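Local coordinates for protein peptide synthase (Silicibacter pomeroyi DSS-3, PDB 2QTP) that is of unknown function but belongs to a family with a variant of the Bacillus chorismate mutase fold and may act in amino-acid metabolism, at residues M124-P127 and G128-L131. Residues are numbered along the deposited sequence; the frame is centred on the assembly and turned at random.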
HETATM    1  N   MSE A 124      -4.984   7.504  -9.694  1.00 66.52           N
HETATM    2  CA  MSE A 124      -4.543   8.890  -9.588  1.00 67.05           C
HETATM    3  C   MSE A 124      -5.401   9.514  -8.460  1.00 63.70           C
HETATM    4  O   MSE A 124      -6.554   9.226  -8.360  1.00 64.54           O
HETATM    5  CB  MSE A 124      -4.815   9.612 -10.895  1.00 66.31           C
HETATM    6  CG  MSE A 124      -4.001   9.004 -12.052  1.00 77.80           C
HETATM    7 SE   MSE A 124      -2.495  10.104 -12.384  0.75 92.73          SE
HETATM    8  CE  MSE A 124      -3.651  11.745 -12.490  1.00 58.34           C
ATOM      9  N   GLY A 125      -4.838  10.357  -7.618  1.00 63.61           N
ATOM     10  CA  GLY A 125      -5.643  11.007  -6.594  1.00 65.02           C
ATOM     11  C   GLY A 125      -5.043  12.291  -6.124  1.00 63.91           C
ATOM     12  O   GLY A 125      -4.090  12.802  -6.702  1.00 67.51           O
ATOM     13  N   SER A 126      -5.594  12.796  -5.048  1.00 65.92           N
ATOM     14  CA  SER A 126      -5.139  14.024  -4.446  1.00 67.17           C
ATOM     15  C   SER A 126      -5.126  13.857  -2.914  1.00 66.75           C
ATOM     16  O   SER A 126      -5.549  12.801  -2.392  1.00 65.40           O
ATOM     17  CB  SER A 126      -6.008  15.175  -4.929  1.00 68.32           C
ATOM     18  OG  SER A 126      -7.370  14.924  -4.664  1.00 72.35           O
ATOM     19  N   PRO A 127      -4.593  14.859  -2.192  1.00 65.91           N
ATOM     20  CA  PRO A 127      -4.452  14.695  -0.742  1.00 67.10           C
ATOM     21  C   PRO A 127      -5.737  14.314  -0.028  1.00 65.82           C
ATOM     22  O   PRO A 127      -6.757  14.940  -0.248  1.00 66.76           O
ATOM     23  CB  PRO A 127      -3.962  16.073  -0.289  1.00 70.35           C
ATOM     24  CG  PRO A 127      -3.207  16.595  -1.487  1.00 67.72           C
ATOM     25  CD  PRO A 127      -4.024  16.140  -2.657  1.00 66.09           C
ATOM     26  N   GLY A 128      -5.688  13.278   0.807  1.00 65.96           N
ATOM     27  CA  GLY A 128      -6.839  12.891   1.598  1.00 67.26           C
ATOM     28  C   GLY A 128      -7.769  11.887   0.948  1.00 66.32           C
ATOM     29  O   GLY A 128      -8.644  11.393   1.611  1.00 65.12           O
ATOM     30  N   GLN A 129      -7.582  11.565  -0.334  1.00 66.01           N
ATOM     31  CA  GLN A 129      -8.447  10.608  -0.992  1.00 64.77           C
ATOM     32  C   GLN A 129      -8.104   9.197  -0.542  1.00 64.87           C
ATOM     33  O   GLN A 129      -6.916   8.840  -0.321  1.00 64.85           O
ATOM     34  CB  GLN A 129      -8.303  10.638  -2.505  1.00 63.37           C
ATOM     35  CG  GLN A 129      -8.943  11.777  -3.232  1.00 77.50           C
ATOM     36  CD  GLN A 129      -8.832  11.572  -4.739  1.00 83.54           C
ATOM     37  OE1 GLN A 129      -8.848  10.438  -5.224  1.00 86.75           O
ATOM     38  NE2 GLN A 129      -8.721  12.660  -5.480  1.00 92.27           N
ATOM     39  N   VAL A 130      -9.160   8.398  -0.446  1.00 64.01           N
ATOM     40  CA  VAL A 130      -9.082   7.019  -0.010  1.00 64.79           C
ATOM     41  C   VAL A 130      -8.566   6.080  -1.098  1.00 65.31           C
ATOM     42  O   VAL A 130      -8.985   6.142  -2.251  1.00 63.88           O
ATOM     43  CB  VAL A 130     -10.465   6.517   0.529  1.00 64.37           C
ATOM     44  CG1 VAL A 130     -10.420   5.024   0.761  1.00 61.59           C
ATOM     45  CG2 VAL A 130     -10.884   7.310   1.798  1.00 65.06           C
ATOM     46  N   LEU A 131      -7.604   5.237  -0.722  1.00 65.04           N
ATOM     47  CA  LEU A 131      -7.041   4.231  -1.632  1.00 64.56           C
ATOM     48  C   LEU A 131      -7.496   2.887  -1.088  1.00 66.19           C
ATOM     49  O   LEU A 131      -7.292   2.586   0.091  1.00 66.50           O
ATOM     50  CB  LEU A 131      -5.490   4.297  -1.643  1.00 63.52           C
ATOM     51  CG  LEU A 131      -4.643   3.295  -2.422  1.00 64.98           C
ATOM     52  CD1 LEU A 131      -4.868   3.384  -3.950  1.00 66.49           C
ATOM     53  CD2 LEU A 131      -3.137   3.525  -2.045  1.00 60.15           C
TER
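With CG of Gln129 anti to its own carbonyl carbon (chi1 -76°) and the chain extended beyond it, the side chain of Gln129 runs back across the turn to Ser126. Ser126 turns OG between its backbone N and carbonyl carbon (chi1 56°), on the side from which the glutamine arrives. The terminal amide of Gln129 therefore ends beside the serine: its CD lies 3.5 Å from the backbone N of Ser126, with OG of Ser126 close by. Glutamine suits the place because it is long enough to reach back over the mouth of the turn, and its polar end is at home in an exposed loop. Its aliphatic part packs against the backbone as well, CG of Gln129 standing 3.6 Å from O of Ser126. That same carbonyl oxygen accepts a nearly straight hydrogen bond from the backbone, Gln129 N to Ser126 O at 3.1 Å, with the donor somewhat out of the carbonyl plane. Between the two, the ring of Pro127 restrains its phi, while Gly128 takes a positive phi of 90°, where a side chain would jam against O of Pro127. O of Gly128 also accepts a hydrogen bond from NH1 of Arg153, and backbone hydrogen bonds of Gly125 with Val86 and of Leu131 with Val152 tie the ends of the loop to neighbouring strands. The Pro-Gly pair at the two central positions is the classic signature of a type II beta turn, here at the surface in the loop joining strands 120-124 and 131-135.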